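Local coordinates for protein anti-H(O) lectin 1 (Ulex europaeus, PDB 1FX5) that recognises L-fucose as a calcium- and manganese-containing legume lectin, specific for the O(H) blood-group determinant, at residues A[6-9]-A[10-13]; A[132-135]-A[136-139]; A[173-176]-A[177-180]. All coordinates share one frame; numbering follows the deposited sequence.

Interaction 1: residues A[6-9]-A[10-13]; sequences FKFK and NFSQ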
loop_
_atom_site.group_PDB
_atom_site.type_symbol
_atom_site.label_atom_id
_atom_site.label_comp_id
_atom_site.label_asym_id
_atom_site.label_seq_id
_atom_site.Cartn_x
_atom_site.Cartn_y
_atom_site.Cartn_z
ATOM N N PHE A 6 3.060 -4.188 -6.222
ATOM C CA PHE A 6 4.118 -4.372 -5.240
ATOM C C PHE A 6 4.758 -5.721 -5.479
ATOM O O PHE A 6 4.149 -6.596 -6.125
ATOM C CB PHE A 6 3.604 -4.250 -3.780
ATOM C CG PHE A 6 2.488 -5.199 -3.420
ATOM C CD1 PHE A 6 2.749 -6.555 -3.160
ATOM C CD2 PHE A 6 1.201 -4.728 -3.240
ATOM C CE1 PHE A 6 1.745 -7.420 -2.711
ATOM C CE2 PHE A 6 0.208 -5.576 -2.794
ATOM C CZ PHE A 6 0.480 -6.926 -2.524
ATOM N N LYS A 7 5.997 -5.878 -5.019
ATOM C CA LYS A 7 6.724 -7.135 -5.181
ATOM C C LYS A 7 7.591 -7.396 -3.966
ATOM O O LYS A 7 8.322 -6.502 -3.504
ATOM C CB LYS A 7 7.619 -7.121 -6.424
ATOM C CG LYS A 7 8.274 -8.470 -6.697
ATOM C CD LYS A 7 9.477 -8.381 -7.625
ATOM C CE LYS A 7 9.089 -8.095 -9.066
ATOM N NZ LYS A 7 10.296 -8.124 -9.962
ATOM N N PHE A 8 7.461 -8.594 -3.416
ATOM C CA PHE A 8 8.232 -9.005 -2.257
ATOM C C PHE A 8 9.122 -10.128 -2.808
ATOM O O PHE A 8 8.606 -11.179 -3.242
ATOM C CB PHE A 8 7.340 -9.637 -1.176
ATOM C CG PHE A 8 6.494 -8.669 -0.390
ATOM C CD1 PHE A 8 6.957 -8.137 0.809
ATOM C CD2 PHE A 8 5.197 -8.368 -0.798
ATOM C CE1 PHE A 8 6.140 -7.321 1.595
ATOM C CE2 PHE A 8 4.376 -7.551 -0.017
ATOM C CZ PHE A 8 4.852 -7.028 1.186
ATOM N N LYS A 9 10.436 -9.910 -2.841
ATOM C CA LYS A 9 11.368 -10.931 -3.337
ATOM C C LYS A 9 11.554 -11.996 -2.253
ATOM O O LYS A 9 11.944 -13.124 -2.534
ATOM C CB LYS A 9 12.679 -10.295 -3.733
ATOM C CG LYS A 9 12.508 -9.456 -4.958
ATOM C CD LYS A 9 13.768 -8.730 -5.316
ATOM C CE LYS A 9 13.569 -7.998 -6.626
ATOM N NZ LYS A 9 14.482 -6.839 -6.681
ATOM N N ASN A 10 11.297 -11.579 -1.018
ATOM C CA ASN A 10 11.373 -12.384 0.203
ATOM C C ASN A 10 10.744 -11.500 1.273
ATOM O O ASN A 10 10.370 -10.372 0.968
ATOM C CB ASN A 10 12.795 -12.838 0.566
ATOM C CG ASN A 10 13.762 -11.697 0.763
ATOM O OD1 ASN A 10 13.376 -10.544 0.925
ATOM N ND2 ASN A 10 15.044 -12.023 0.753
ATOM N N PHE A 11 10.620 -11.977 2.503
ATOM C CA PHE A 11 10.010 -11.180 3.570
ATOM C C PHE A 11 10.940 -10.889 4.753
ATOM O O PHE A 11 11.746 -11.741 5.127
ATOM C CB PHE A 11 8.745 -11.905 4.073
ATOM C CG PHE A 11 7.742 -12.228 2.978
ATOM C CD1 PHE A 11 7.861 -13.399 2.226
ATOM C CD2 PHE A 11 6.686 -11.366 2.703
ATOM C CE1 PHE A 11 6.950 -13.706 1.223
ATOM C CE2 PHE A 11 5.763 -11.664 1.698
ATOM C CZ PHE A 11 5.901 -12.839 0.959
ATOM N N SER A 12 10.819 -9.707 5.363
ATOM C CA SER A 12 11.677 -9.359 6.511
ATOM C C SER A 12 10.927 -9.433 7.834
ATOM O O SER A 12 9.752 -9.067 7.911
ATOM C CB SER A 12 12.343 -7.979 6.331
ATOM O OG SER A 12 11.438 -7.003 5.837
ATOM N N GLN A 13 11.618 -9.863 8.884
ATOM C CA GLN A 13 10.996 -9.985 10.198
ATOM C C GLN A 13 10.466 -8.709 10.839
ATOM O O GLN A 13 9.515 -8.765 11.617
ATOM C CB GLN A 13 11.928 -10.686 11.178
ATOM C CG GLN A 13 12.065 -12.162 10.941
ATOM C CD GLN A 13 13.002 -12.803 11.937
ATOM O OE1 GLN A 13 12.567 -13.362 12.951
ATOM N NE2 GLN A 13 14.304 -12.728 11.657
#

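Interaction 2: residues A[132-135]-A[136-139]; sequences PVNF and WDPG. Unlike the reference sequence in segment 136-139: Trp-136 (reference Asp). With CA (calcium ion), chain G; MN (manganese (II) ion), chain F.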
loop_
_atom_site.group_PDB
_atom_site.type_symbol
_atom_site.label_atom_id
_atom_site.label_comp_id
_atom_site.label_asym_id
_atom_site.label_seq_id
_atom_site.Cartn_x
_atom_site.Cartn_y
_atom_site.Cartn_z
ATOM N N PRO A 132 -14.072 -38.477 2.842
ATOM C CA PRO A 132 -15.075 -38.302 3.901
ATOM C C PRO A 132 -14.693 -37.337 5.033
ATOM O O PRO A 132 -15.567 -36.894 5.789
ATOM C CB PRO A 132 -15.212 -39.721 4.496
ATOM C CG PRO A 132 -14.550 -40.618 3.516
ATOM C CD PRO A 132 -13.428 -39.794 2.976
ATOM N N VAL A 133 -13.403 -37.064 5.205
ATOM C CA VAL A 133 -12.971 -36.151 6.273
ATOM C C VAL A 133 -13.714 -34.821 6.237
ATOM O O VAL A 133 -14.072 -34.287 7.279
ATOM C CB VAL A 133 -11.452 -35.935 6.242
ATOM C CG1 VAL A 133 -11.030 -35.010 7.368
ATOM C CG2 VAL A 133 -10.742 -37.284 6.369
ATOM N N ASN A 134 -13.890 -34.261 5.042
ATOM C CA ASN A 134 -14.603 -33.000 4.864
ATOM C C ASN A 134 -15.738 -33.434 3.950
ATOM O O ASN A 134 -15.540 -33.575 2.741
ATOM C CB ASN A 134 -13.734 -31.957 4.165
ATOM C CG ASN A 134 -12.695 -31.334 5.096
ATOM O OD1 ASN A 134 -11.819 -30.577 4.665
ATOM N ND2 ASN A 134 -12.787 -31.656 6.377
ATOM N N PHE A 135 -16.922 -33.661 4.516
ATOM C CA PHE A 135 -18.062 -34.103 3.708
ATOM C C PHE A 135 -18.542 -33.214 2.564
ATOM O O PHE A 135 -19.203 -33.693 1.651
ATOM C CB PHE A 135 -19.246 -34.527 4.592
ATOM C CG PHE A 135 -19.961 -33.382 5.255
ATOM C CD1 PHE A 135 -19.739 -33.092 6.584
ATOM C CD2 PHE A 135 -20.900 -32.632 4.557
ATOM C CE1 PHE A 135 -20.451 -32.078 7.208
ATOM C CE2 PHE A 135 -21.614 -31.616 5.170
ATOM C CZ PHE A 135 -21.394 -31.338 6.496
ATOM N N TRP A 136 -18.206 -31.933 2.599
ATOM C CA TRP A 136 -18.625 -31.006 1.550
ATOM C C TRP A 136 -17.714 -30.933 0.312
ATOM O O TRP A 136 -18.034 -30.219 -0.627
ATOM C CB TRP A 136 -18.721 -29.599 2.144
ATOM C CG TRP A 136 -17.454 -29.184 2.853
ATOM C CD1 TRP A 136 -16.364 -28.534 2.305
ATOM C CD2 TRP A 136 -17.145 -29.387 4.247
ATOM N NE1 TRP A 136 -15.412 -28.322 3.284
ATOM C CE2 TRP A 136 -15.865 -28.830 4.477
ATOM C CE3 TRP A 136 -17.823 -29.988 5.320
ATOM C CZ2 TRP A 136 -15.264 -28.846 5.732
ATOM C CZ3 TRP A 136 -17.221 -30.007 6.570
ATOM C CH2 TRP A 136 -15.956 -29.439 6.764
ATOM N N ASP A 137 -16.555 -31.596 0.366
ATOM C CA ASP A 137 -15.557 -31.623 -0.722
ATOM C C ASP A 137 -15.615 -32.850 -1.652
ATOM O O ASP A 137 -16.299 -33.831 -1.343
ATOM C CB ASP A 137 -14.152 -31.714 -0.109
ATOM C CG ASP A 137 -13.643 -30.418 0.449
ATOM O OD1 ASP A 137 -12.888 -30.497 1.456
ATOM O OD2 ASP A 137 -13.939 -29.339 -0.129
ATOM N N PRO A 138 -14.921 -32.788 -2.823
ATOM C CA PRO A 138 -14.907 -33.961 -3.709
ATOM C C PRO A 138 -14.003 -34.981 -2.942
ATOM O O PRO A 138 -13.285 -34.597 -2.002
ATOM C CB PRO A 138 -14.233 -33.434 -4.989
ATOM C CG PRO A 138 -13.585 -32.130 -4.589
ATOM C CD PRO A 138 -14.504 -31.575 -3.557
ATOM N N GLY A 139 -14.019 -36.256 -3.323
ATOM C CA GLY A 139 -13.204 -37.239 -2.617
ATOM C C GLY A 139 -11.716 -37.300 -2.866
ATOM O O GLY A 139 -11.203 -38.409 -3.015
HETATM CA CA CA G . -11.003 -29.665 2.750
HETATM MN MN MN F . -12.533 -27.839 -0.670
HETATM O O HOH W 1 -12.188 -27.688 3.194
HETATM O O HOH W 2 -13.348 -26.410 0.670
HETATM O O HOH W 3 -14.120 -27.499 -2.145
HETATM O O HOH W 4 -9.261 -28.918 4.048
#

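Interaction 3: residues A[173-176]-A[177-180]; sequences IYEA and SSKT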
loop_
_atom_site.group_PDB
_atom_site.type_symbol
_atom_site.label_atom_id
_atom_site.label_comp_id
_atom_site.label_asym_id
_atom_site.label_seq_id
_atom_site.Cartn_x
_atom_site.Cartn_y
_atom_site.Cartn_z
ATOM N N ILE A 173 -5.335 -14.847 -12.225
ATOM C CA ILE A 173 -5.710 -13.683 -13.028
ATOM C C ILE A 173 -7.211 -13.375 -13.086
ATOM O O ILE A 173 -8.048 -14.296 -13.188
ATOM C CB ILE A 173 -5.278 -13.934 -14.519
ATOM C CG1 ILE A 173 -3.768 -14.117 -14.624
ATOM C CG2 ILE A 173 -5.734 -12.810 -15.443
ATOM C CD1 ILE A 173 -3.355 -14.812 -15.904
ATOM N N TYR A 174 -7.566 -12.102 -12.968
ATOM C CA TYR A 174 -8.969 -11.748 -13.055
ATOM C C TYR A 174 -9.027 -10.743 -14.205
ATOM O O TYR A 174 -8.358 -9.705 -14.164
ATOM C CB TYR A 174 -9.547 -11.142 -11.773
ATOM C CG TYR A 174 -11.049 -10.866 -11.892
ATOM C CD1 TYR A 174 -11.979 -11.912 -11.946
ATOM C CD2 TYR A 174 -11.535 -9.567 -11.995
ATOM C CE1 TYR A 174 -13.344 -11.672 -12.107
ATOM C CE2 TYR A 174 -12.901 -9.309 -12.156
ATOM C CZ TYR A 174 -13.797 -10.357 -12.216
ATOM O OH TYR A 174 -15.144 -10.075 -12.406
ATOM N N GLU A 175 -9.716 -11.115 -15.277
ATOM C CA GLU A 175 -9.853 -10.240 -16.437
ATOM C C GLU A 175 -11.271 -9.661 -16.360
ATOM O O GLU A 175 -12.249 -10.362 -16.636
ATOM C CB GLU A 175 -9.683 -11.023 -17.725
ATOM C CG GLU A 175 -9.823 -10.133 -18.931
ATOM C CD GLU A 175 -10.077 -10.911 -20.201
ATOM O OE1 GLU A 175 -11.228 -10.869 -20.702
ATOM O OE2 GLU A 175 -9.132 -11.567 -20.694
ATOM N N ALA A 176 -11.370 -8.378 -16.038
ATOM C CA ALA A 176 -12.659 -7.688 -15.910
ATOM C C ALA A 176 -13.630 -7.707 -17.101
ATOM O O ALA A 176 -14.840 -7.847 -16.898
ATOM C CB ALA A 176 -12.444 -6.240 -15.421
ATOM N N SER A 177 -13.117 -7.569 -18.327
ATOM C CA SER A 177 -13.972 -7.569 -19.524
ATOM C C SER A 177 -14.800 -8.843 -19.678
ATOM O O SER A 177 -15.984 -8.759 -19.991
ATOM C CB SER A 177 -13.173 -7.264 -20.802
ATOM O OG SER A 177 -12.067 -8.148 -20.932
ATOM N N SER A 178 -14.216 -10.019 -19.448
ATOM C CA SER A 178 -15.023 -11.229 -19.587
ATOM C C SER A 178 -15.440 -11.791 -18.230
ATOM O O SER A 178 -16.171 -12.769 -18.191
ATOM C CB SER A 178 -14.280 -12.300 -20.356
ATOM O OG SER A 178 -13.163 -12.689 -19.603
ATOM N N LYS A 179 -14.995 -11.160 -17.135
ATOM C CA LYS A 179 -15.315 -11.598 -15.759
ATOM C C LYS A 179 -14.782 -13.005 -15.423
ATOM O O LYS A 179 -15.344 -13.703 -14.568
ATOM C CB LYS A 179 -16.829 -11.522 -15.508
ATOM C CG LYS A 179 -17.293 -10.091 -15.368
ATOM C CD LYS A 179 -18.789 -9.961 -15.241
ATOM C CE LYS A 179 -19.457 -9.925 -16.596
ATOM N NZ LYS A 179 -20.907 -9.644 -16.406
ATOM N N THR A 180 -13.670 -13.382 -16.069
ATOM C CA THR A 180 -13.022 -14.688 -15.885
ATOM C C THR A 180 -11.948 -14.716 -14.789
ATOM O O THR A 180 -11.089 -13.837 -14.740
ATOM C CB THR A 180 -12.368 -15.164 -17.228
ATOM O OG1 THR A 180 -13.372 -15.265 -18.250
ATOM C CG2 THR A 180 -11.738 -16.516 -17.070
#

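Interaction 1: residues A[6-9]-A[10-13]
Phe-8 and Phe-11 supply the aromatic part of this local contact, in which the end of strand 3-8 turns into the loop that follows. Their planes stand at 25°, yet the rings are slid so far apart (centroids 5.1 Å) that they barely overlap. CE2 of Phe-11 does most of the touching: it sits over one face of Phe-8, toward the rim, 3.7 Å from Phe-8 CG. It comes there with CG beside the backbone N and opposite the carbonyl carbon in both residues (chi1 -75° for Phe-8 and -55° for Phe-11), and the two rings lie on the same side of the chain. Leu-18 of strand 18-22 packs against both.

The polar part is slight. The carbonyl O of Asn-10 lies at the edge of the Phe-8 ring, near its plane and 3.8 Å from Phe-8 CB, while the Lys-9 side chain runs outward in an extended chain. Asn-10, a partly N-glycosylated position that carries no sugar here, has its CB pointing away from the preceding segment, though it still touches the Lys-9 carbonyl group.

Backbone groups find their partners further off: Phe-8 is backbone hydrogen-bonded to Trp-231 and Phe-11 to Gly-30, and Lys-9 N bonds to Asp-2 of the second subunit. The chemistry between the two segments is therefore mainly dispersive, with two buried rings on one side of the chain and the polar Lys-9 and Asn-10 side chains left on the outer side.

Interaction 2: residues A[132-135]-A[136-139]
Asn-134 and Asp-137 lie side by side and point the same way, an arrangement that lets both reach one calcium ion across a single tight turn. With CG opposite the carbonyl carbon in both (chi1 -77°), the two groups run abreast; Asn-134 OD1 binds calcium at 2.3 Å and Asp-137 OD1 at 2.4 Å. The other carboxylate oxygen, Asp-137 OD2, binds manganese at 2.1 Å, making this side chain a bridge between the metals. The turn is of type I, closed by Asp-137 N donating to Asn-134 O at 3.3 Å.

Trp-136 covers the asparagine. Its CG stands between its own backbone N and carbonyl carbon (chi1 53°), which swings the indole back over the turn. CB of Asn-134 makes a CH-pi contact 4.0 Å from the centroid of the six-membered ring, and the amide continues over the same ring almost parallel to it, with Asn-134 CG 3.6 Å from Trp-136 CZ2. The indole NE1 donates to a water that is also a calcium ligand. With the edge of its benzo ring, at CE3, Trp-136 meets the centre of the Phe-135 face in a T-shaped pair, the planes 78° apart.

Asp-127 and the Ile-129 carbonyl complete the protein ligands of calcium; Glu-125, Asp-127 and His-142 join Asp-137 at manganese. Asn-134 ND2 also bonds to a methylpentanediol, probably from the crystallisation liquor, which may mark the place where the calcium-held asparagine of legume lectins meets sugar; the paired calcium-manganese loop is a hallmark of that family.

Interaction 3: residues A[173-176]-A[177-180]
The Tyr-174 ring and the Glu-175 carboxylate are the flat groups here, and they are met very differently. Past the tyrosine ring the returning backbone runs obliquely, with Thr-180 O 3.5 Å from Tyr-174 CD1, and the aliphatic part of Lys-179 lies alongside, its CG 3.7 Å from Tyr-174 OH. That hydroxyl itself bonds to the carbonyl of Val-200. The carboxylate is approached on both faces: the hydroxyls of Ser-177 and Ser-178 each donate to Glu-175 OE1, at 2.9 Å from either OG, one from above its plane and one from below. An extended glutamate chain, with CG trans to the backbone N (chi1 180°), carries OE1 out over the turn to meet them. Thr-180 OG1 adds a further link by donating to Ser-178 OG.

Backbone pairing closes the hairpin between strands 168-175 and 180-187. Glu-175 N donates almost straight to Thr-180 O (3.1 Å, 164°), whereas Glu-175 O gathers only weak bonds, from the N-H groups of Ser-178, Lys-179 and Thr-180. Lys-179 and Thr-180 both face Glu-175, a G1 beta bulge in which Lys-179 takes up a left-handed backbone conformation. Ala-176 N is hydrogen-bonded to the hydroxyl of Ser-67 on the adjacent strand 64-78.

Two hydroxyls on opposite faces of one oxygen probably favour the charged form of the glutamate carboxylate and hold it over the turn.

In the fold
The three contacts show how neighbouring residues are used differently around one legume lectin domain. Interactions 1 and 3 both start from strand ends and reach the same sheet system, with centres about 27 Å apart, but interaction 1 buries aromatic rings at the dimer interface, whereas interaction 3 is a surface hairpin turn built from directed hydrogen bonds. Interaction 2 belongs to no strand. It is partly buried, lies across the chain's centre from interaction 1, about 35 Å away between centres, and is dominated by metal coordination. Here dispersion lies at the subunit interface, metal bonding at the metal site and hydroxyl-to-carboxylate bonding at the surface turn; none of the three touches another.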